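PDB 2P3W: probable serine protease HTRA3 from Homo sapiens, which probably cleaves proteins as a serine endopeptidase of the HtrA family and carries a PDZ domain that binds the C-terminal ends of peptides. Local coordinates for residues A[33-42]-A[53-61]; A[45-53]-A[95-103]. One frame throughout, in Å; residues are numbered along the deposited sequence. Where two conformers were deposited one is given.

How the interactions relate
Both contacts lie in the PDZ domain, with centres about 14 Å apart, and illustrate how a connecting helix is tied to the sheet around it. Along the chain their segments alternate: strand 37-42, helix 47-51, strand 58-62 and finally the broken strand 92-103. Interaction 1 pairs two strands edge to edge; interaction 2 lays the helix that connects those strands against the last long strand of the same antiparallel sheet. Ile-53 belongs to both, and Val-42 CG1 packs 3.5 Å from Gln-49 OE1 where they meet. The helix is thereby in contact both with strand 37-42, which it follows and which pairs with 58-62, and with strand 92-103.

Interaction 1 of 2, residues A[33-42]-A[53-61]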
# COMPACT_ATOMS: atom_id res chain seq x y z
N VAL A 33 -12.98 18.42 -12.61
CA VAL A 33 -11.86 18.54 -11.67
C VAL A 33 -10.52 18.29 -12.37
O VAL A 33 -10.09 17.14 -12.52
CB VAL A 33 -11.99 17.59 -10.44
CG1 VAL A 33 -10.79 17.77 -9.50
CG2 VAL A 33 -13.30 17.85 -9.69
N SER A 34 -9.85 19.38 -12.74
CA SER A 34 -8.66 19.32 -13.57
C SER A 34 -7.34 19.34 -12.79
O SER A 34 -6.27 19.30 -13.38
CB SER A 34 -8.67 20.52 -14.53
OG SER A 34 -8.60 21.74 -13.81
N SER A 35 -7.40 19.39 -11.46
CA SER A 35 -6.20 19.50 -10.64
C SER A 35 -6.43 18.77 -9.34
O SER A 35 -7.54 18.79 -8.81
CB SER A 35 -5.91 20.98 -10.35
OG SER A 35 -4.65 21.14 -9.74
N GLY A 36 -5.39 18.13 -8.80
CA GLY A 36 -5.47 17.47 -7.50
C GLY A 36 -4.73 16.14 -7.48
O GLY A 36 -3.93 15.84 -8.38
N ILE A 37 -5.01 15.36 -6.44
CA ILE A 37 -4.41 14.05 -6.24
C ILE A 37 -5.48 12.97 -6.27
O ILE A 37 -6.38 12.95 -5.43
CB ILE A 37 -3.71 13.96 -4.86
CG1 ILE A 37 -2.72 15.13 -4.64
CG2 ILE A 37 -3.03 12.62 -4.72
CD1 ILE A 37 -1.75 15.32 -5.71
N TYR A 38 -5.36 12.05 -7.22
CA TYR A 38 -6.33 10.95 -7.31
C TYR A 38 -6.00 9.79 -6.37
O TYR A 38 -4.85 9.34 -6.29
CB TYR A 38 -6.34 10.47 -8.73
CG TYR A 38 -7.36 9.39 -9.03
CD1 TYR A 38 -8.71 9.69 -9.14
CD2 TYR A 38 -6.96 8.08 -9.20
CE1 TYR A 38 -9.65 8.68 -9.43
CE2 TYR A 38 -7.87 7.07 -9.49
CZ TYR A 38 -9.21 7.37 -9.60
OH TYR A 38 -10.11 6.35 -9.90
N VAL A 39 -7.03 9.29 -5.68
CA VAL A 39 -6.85 8.16 -4.77
C VAL A 39 -7.11 6.87 -5.54
O VAL A 39 -8.26 6.45 -5.75
CB VAL A 39 -7.78 8.24 -3.53
CG1 VAL A 39 -7.54 7.06 -2.58
CG2 VAL A 39 -7.61 9.58 -2.82
N GLN A 40 -6.00 6.25 -5.97
CA GLN A 40 -6.06 4.99 -6.71
C GLN A 40 -6.47 3.84 -5.80
O GLN A 40 -7.28 3.01 -6.19
CB GLN A 40 -4.72 4.71 -7.40
CG GLN A 40 -4.66 3.41 -8.19
CD GLN A 40 -5.57 3.34 -9.40
OE1 GLN A 40 -5.82 4.33 -10.06
NE2 GLN A 40 -6.00 2.12 -9.75
N GLU A 41 -5.88 3.77 -4.60
CA GLU A 41 -6.20 2.71 -3.64
C GLU A 41 -6.13 3.25 -2.19
O GLU A 41 -5.41 4.21 -1.91
CB GLU A 41 -5.22 1.53 -3.76
CG GLU A 41 -5.13 0.84 -5.10
CD GLU A 41 -6.42 0.16 -5.55
OE1 GLU A 41 -6.57 -0.01 -6.79
OE2 GLU A 41 -7.28 -0.20 -4.69
N VAL A 42 -6.92 2.64 -1.31
CA VAL A 42 -6.84 2.91 0.14
C VAL A 42 -6.42 1.64 0.87
O VAL A 42 -7.01 0.56 0.67
CB VAL A 42 -8.20 3.39 0.69
CG1 VAL A 42 -8.08 3.73 2.17
CG2 VAL A 42 -8.73 4.58 -0.11
N ILE A 53 -11.95 8.12 3.63
CA ILE A 53 -11.49 8.30 2.27
C ILE A 53 -11.71 7.00 1.48
O ILE A 53 -11.60 5.89 2.03
CB ILE A 53 -10.04 8.80 2.27
CG1 ILE A 53 -10.02 10.26 2.85
CG2 ILE A 53 -9.45 8.73 0.87
CD1 ILE A 53 -8.69 10.87 3.02
N GLN A 54 -12.07 7.14 0.20
CA GLN A 54 -12.44 6.02 -0.66
C GLN A 54 -11.73 6.13 -1.99
O GLN A 54 -11.42 7.23 -2.46
CB GLN A 54 -13.94 6.00 -0.88
CG GLN A 54 -14.69 5.65 0.40
CD GLN A 54 -16.19 5.89 0.34
OE1 GLN A 54 -16.75 6.17 -0.74
NE2 GLN A 54 -16.86 5.75 1.50
N ASP A 55 -11.47 4.99 -2.64
CA ASP A 55 -10.82 5.08 -3.94
C ASP A 55 -11.72 5.82 -4.94
O ASP A 55 -12.96 5.80 -4.85
CB ASP A 55 -10.30 3.74 -4.45
CG ASP A 55 -11.34 2.66 -4.45
OD1 ASP A 55 -12.49 2.93 -4.84
OD2 ASP A 55 -10.99 1.52 -4.10
N GLY A 56 -11.08 6.56 -5.83
CA GLY A 56 -11.78 7.44 -6.75
C GLY A 56 -11.86 8.88 -6.26
O GLY A 56 -12.18 9.78 -7.05
N ASP A 57 -11.63 9.09 -4.96
CA ASP A 57 -11.66 10.42 -4.35
C ASP A 57 -10.57 11.27 -4.98
O ASP A 57 -9.52 10.75 -5.36
CB ASP A 57 -11.45 10.33 -2.85
CG ASP A 57 -12.68 9.94 -2.08
OD1 ASP A 57 -13.77 9.78 -2.68
OD2 ASP A 57 -12.56 9.84 -0.84
N ILE A 58 -10.82 12.56 -5.14
CA ILE A 58 -9.73 13.48 -5.52
C ILE A 58 -9.46 14.45 -4.38
O ILE A 58 -10.37 15.17 -3.96
CB ILE A 58 -10.06 14.23 -6.83
CG1 ILE A 58 -10.27 13.26 -8.00
CG2 ILE A 58 -8.93 15.22 -7.19
CD1 ILE A 58 -10.95 13.83 -9.22
N ILE A 59 -8.22 14.50 -3.92
CA ILE A 59 -7.80 15.36 -2.82
C ILE A 59 -7.33 16.65 -3.47
O ILE A 59 -6.42 16.65 -4.31
CB ILE A 59 -6.70 14.70 -1.94
CG1 ILE A 59 -7.19 13.34 -1.39
CG2 ILE A 59 -6.31 15.63 -0.81
CD1 ILE A 59 -6.14 12.51 -0.74
N VAL A 60 -7.98 17.77 -3.12
CA VAL A 60 -7.69 19.05 -3.74
C VAL A 60 -7.01 20.11 -2.86
O VAL A 60 -6.38 21.01 -3.38
CB VAL A 60 -8.94 19.64 -4.42
CG1 VAL A 60 -9.42 18.66 -5.52
CG2 VAL A 60 -10.05 19.89 -3.42
N LYS A 61 -7.12 19.98 -1.53
CA LYS A 61 -6.43 20.87 -0.61
C LYS A 61 -6.01 20.13 0.65
O LYS A 61 -6.61 19.12 1.02
CB LYS A 61 -7.34 22.04 -0.20
CG LYS A 61 -7.63 23.01 -1.31
CD LYS A 61 -8.29 24.29 -0.77
CE LYS A 61 -8.42 25.34 -1.87
NZ LYS A 61 -7.09 25.95 -2.21
O HOH W 1 -8.78 0.74 -2.54
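This is an antiparallel strand pairing in the PDZ sheet, in which strand 37-42 runs beside strand 58-61 and the loop leading into the latter is held as well. Ile-37 and Ile-59 form a hydrogen-bonded pair, Ile-37 N to Ile-59 O at 2.9 Å and Ile-59 N to Ile-37 O at 2.8 Å. The pairing continues past the strand: Val-39 N donates to Asp-57 O, and Gly-56 N meets Val-39 O at 2.8 Å, almost straight at 174° and in the carbonyl plane. Gly-56 sits in a type II turn from Gln-54 to Asp-57, and Asp-57 OD2 takes Gln-54 N from above its carboxylate plane while OD1 is bridged to Arg-89.

With its other edge on strand 10-14, strand 37-42 is an inner strand of the PDZ fold; there Gln-40 and Glu-41 form a classic beta bulge opposite Arg-11. On one face, Tyr-38 swings its ring over the turn because CG lies anti to the backbone N (chi1 -176°), bringing CE1 3.6 Å from Gly-56 CA; Ile-58 CG1 approaches the ring edge. On the face of Ile-37 and Ile-59, Val-39 lies obliquely across Ile-59, Val-39 CG2 3.9 Å from Ile-59 CD1. Val-42 CG2 reaches Ile-53 CG2. At the bulge, the side chains of Glu-41 and Asp-55 lie side by side, their carboxylate planes turned 76° apart, with Glu-41 OE2 4.1 Å from Asp-55 OD2. One water donates to both oxygens and accepts from Val-42 N, probably easing their repulsion, and Asn-45 of the second subunit donates to Glu-41 OE2.

Interaction 2 of 2, residues A[45-53]-A[95-103]; sequences NSPSQRGGI and LFSIAPEVV
Ile-53 CG1 lies over one face of the Phe-96 ring in a CH-pi contact, 4.1 Å from the centroid and 19° off the ring normal, while Gly-51 O and Gly-52 O approach the ring obliquely. The other flat group, the Arg-50 guanidinium, has Ser-46 C and Pro-47 N against one face; Glu-101 OE1 and a water sit at its edge. The ring comes from strand 92-103 and the guanidinium from the short helix 47-51 that packs on it in the PDZ fold. Ser-46 is the helix N-cap, with OG accepting from Gln-49 N, and a Schellman motif at Gly-52 ends it.

Between the flat groups, Ile-98 fills the middle. Ile-98 CG2, anti to the backbone N, presses on Pro-47 CB at 3.5 Å, and CG1 carries Ile-98 CD1 to within 3.7 Å of Gly-51 CA, where glycine permits so close an approach. Pro-47 also sets CG 3.8 Å from Glu-101 CB. A second water joins Asn-45 O to Glu-101 OE2, and the water at the guanidinium edge accepts from Arg-50 NH2 and donates to Ala-99 O. The salt bridge of Arg-50 NH2 to Glu-101 OE1, 2.9 Å, meets the carboxylate on its anti side, 35° out of its plane.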
# COMPACT_ATOMS: atom_id res chain seq x y z
N ASN A 45 -6.02 -0.88 6.89
CA ASN A 45 -5.90 -0.59 8.33
C ASN A 45 -5.18 0.74 8.53
O ASN A 45 -4.18 0.81 9.22
CB ASN A 45 -5.11 -1.70 9.00
CG ASN A 45 -5.91 -2.98 9.08
OD1 ASN A 45 -6.96 -3.00 9.71
ND2 ASN A 45 -5.43 -4.04 8.42
N SER A 46 -5.69 1.79 7.90
CA SER A 46 -4.94 3.03 7.79
C SER A 46 -5.76 4.24 8.24
O SER A 46 -6.99 4.17 8.35
CB SER A 46 -4.59 3.25 6.32
OG SER A 46 -5.77 3.40 5.56
N PRO A 47 -5.08 5.36 8.49
CA PRO A 47 -5.80 6.61 8.77
C PRO A 47 -6.85 6.95 7.71
O PRO A 47 -7.94 7.41 8.06
CB PRO A 47 -4.69 7.64 8.79
CG PRO A 47 -3.52 6.86 9.26
CD PRO A 47 -3.62 5.56 8.58
N SER A 48 -6.53 6.74 6.43
CA SER A 48 -7.45 7.07 5.35
C SER A 48 -8.70 6.16 5.35
O SER A 48 -9.84 6.64 5.21
CB SER A 48 -6.73 7.08 4.01
OG SER A 48 -5.73 8.08 3.99
N GLN A 49 -8.51 4.87 5.60
CA GLN A 49 -9.65 3.96 5.70
C GLN A 49 -10.53 4.32 6.91
O GLN A 49 -11.76 4.47 6.80
CB GLN A 49 -9.19 2.51 5.77
CG GLN A 49 -10.35 1.51 5.79
CD GLN A 49 -11.21 1.53 4.53
OE1 GLN A 49 -10.70 1.68 3.40
NE2 GLN A 49 -12.52 1.32 4.70
N ARG A 50 -9.90 4.53 8.06
CA ARG A 50 -10.65 4.85 9.28
C ARG A 50 -11.39 6.19 9.16
O ARG A 50 -12.48 6.37 9.71
CB ARG A 50 -9.69 4.93 10.47
CG ARG A 50 -9.06 3.59 10.86
CD ARG A 50 -8.22 3.71 12.15
NE ARG A 50 -7.02 4.56 12.12
CZ ARG A 50 -5.79 4.15 11.77
NH1 ARG A 50 -5.59 2.91 11.34
NH2 ARG A 50 -4.75 4.99 11.82
N GLY A 51 -10.78 7.10 8.41
CA GLY A 51 -11.28 8.47 8.30
C GLY A 51 -12.33 8.70 7.24
O GLY A 51 -12.97 9.76 7.23
N GLY A 52 -12.53 7.71 6.35
CA GLY A 52 -13.62 7.75 5.35
C GLY A 52 -13.24 8.02 3.91
O GLY A 52 -14.11 8.16 3.04
N ILE A 53 -11.95 8.12 3.63
CA ILE A 53 -11.49 8.30 2.27
C ILE A 53 -11.71 7.00 1.48
O ILE A 53 -11.60 5.89 2.03
CB ILE A 53 -10.04 8.80 2.27
CG1 ILE A 53 -10.02 10.26 2.85
CG2 ILE A 53 -9.45 8.73 0.87
CD1 ILE A 53 -8.69 10.87 3.02
N LEU A 95 -14.87 17.25 3.69
CA LEU A 95 -13.69 17.55 4.52
C LEU A 95 -13.40 16.41 5.51
O LEU A 95 -14.30 15.96 6.21
CB LEU A 95 -13.85 18.87 5.28
CG LEU A 95 -12.65 19.42 6.09
CD1 LEU A 95 -11.43 19.66 5.20
CD2 LEU A 95 -13.02 20.69 6.79
N PHE A 96 -12.15 15.94 5.53
CA PHE A 96 -11.71 14.84 6.41
C PHE A 96 -10.54 15.36 7.27
O PHE A 96 -9.81 16.23 6.85
CB PHE A 96 -11.22 13.64 5.61
CG PHE A 96 -12.27 13.00 4.75
CD1 PHE A 96 -13.21 12.16 5.30
CD2 PHE A 96 -12.36 13.30 3.40
CE1 PHE A 96 -14.22 11.59 4.52
CE2 PHE A 96 -13.36 12.71 2.61
CZ PHE A 96 -14.28 11.86 3.17
N SER A 97 -10.43 14.85 8.50
CA SER A 97 -9.26 15.15 9.31
C SER A 97 -8.54 13.84 9.56
O SER A 97 -8.99 12.96 10.27
CB SER A 97 -9.57 15.88 10.61
OG SER A 97 -8.35 16.25 11.22
N ILE A 98 -7.41 13.71 8.88
CA ILE A 98 -6.69 12.45 8.79
C ILE A 98 -5.35 12.64 9.46
O ILE A 98 -4.47 13.32 8.93
CB ILE A 98 -6.44 12.00 7.32
CG1 ILE A 98 -7.76 11.93 6.51
CG2 ILE A 98 -5.71 10.69 7.30
CD1 ILE A 98 -8.80 10.98 7.08
N ALA A 99 -5.18 12.04 10.64
CA ALA A 99 -3.89 12.07 11.33
C ALA A 99 -2.92 10.99 10.82
O ALA A 99 -3.23 9.80 10.93
CB ALA A 99 -4.12 11.86 12.85
N PRO A 100 -1.76 11.39 10.26
CA PRO A 100 -0.80 10.34 9.86
C PRO A 100 -0.42 9.45 11.03
O PRO A 100 -0.17 9.94 12.11
CB PRO A 100 0.43 11.15 9.35
CG PRO A 100 -0.15 12.47 8.92
CD PRO A 100 -1.29 12.74 9.91
N GLU A 101 -0.46 8.15 10.80
CA GLU A 101 0.03 7.13 11.74
C GLU A 101 1.54 7.09 11.72
O GLU A 101 2.15 7.16 10.66
CB GLU A 101 -0.55 5.78 11.35
CG GLU A 101 -0.22 4.64 12.28
CD GLU A 101 -1.13 3.41 12.08
OE1 GLU A 101 -2.26 3.50 11.48
OE2 GLU A 101 -0.69 2.30 12.50
N VAL A 102 2.15 6.99 12.90
CA VAL A 102 3.60 6.96 13.01
C VAL A 102 4.05 5.58 13.51
O VAL A 102 3.56 5.07 14.52
CB VAL A 102 4.10 8.04 14.00
CG1 VAL A 102 5.62 8.08 14.00
CG2 VAL A 102 3.50 9.43 13.63
N VAL A 103 4.99 4.98 12.77
CA VAL A 103 5.56 3.68 13.15
C VAL A 103 7.05 3.85 13.36
O VAL A 103 7.74 4.41 12.53
CB VAL A 103 5.29 2.60 12.06
CG1 VAL A 103 5.76 1.22 12.52
CG2 VAL A 103 3.81 2.55 11.69
O HOH W 2 -1.93 0.30 11.11
O HOH W 3 -4.78 8.05 12.41
O HOH W 4 -11.91 12.25 9.23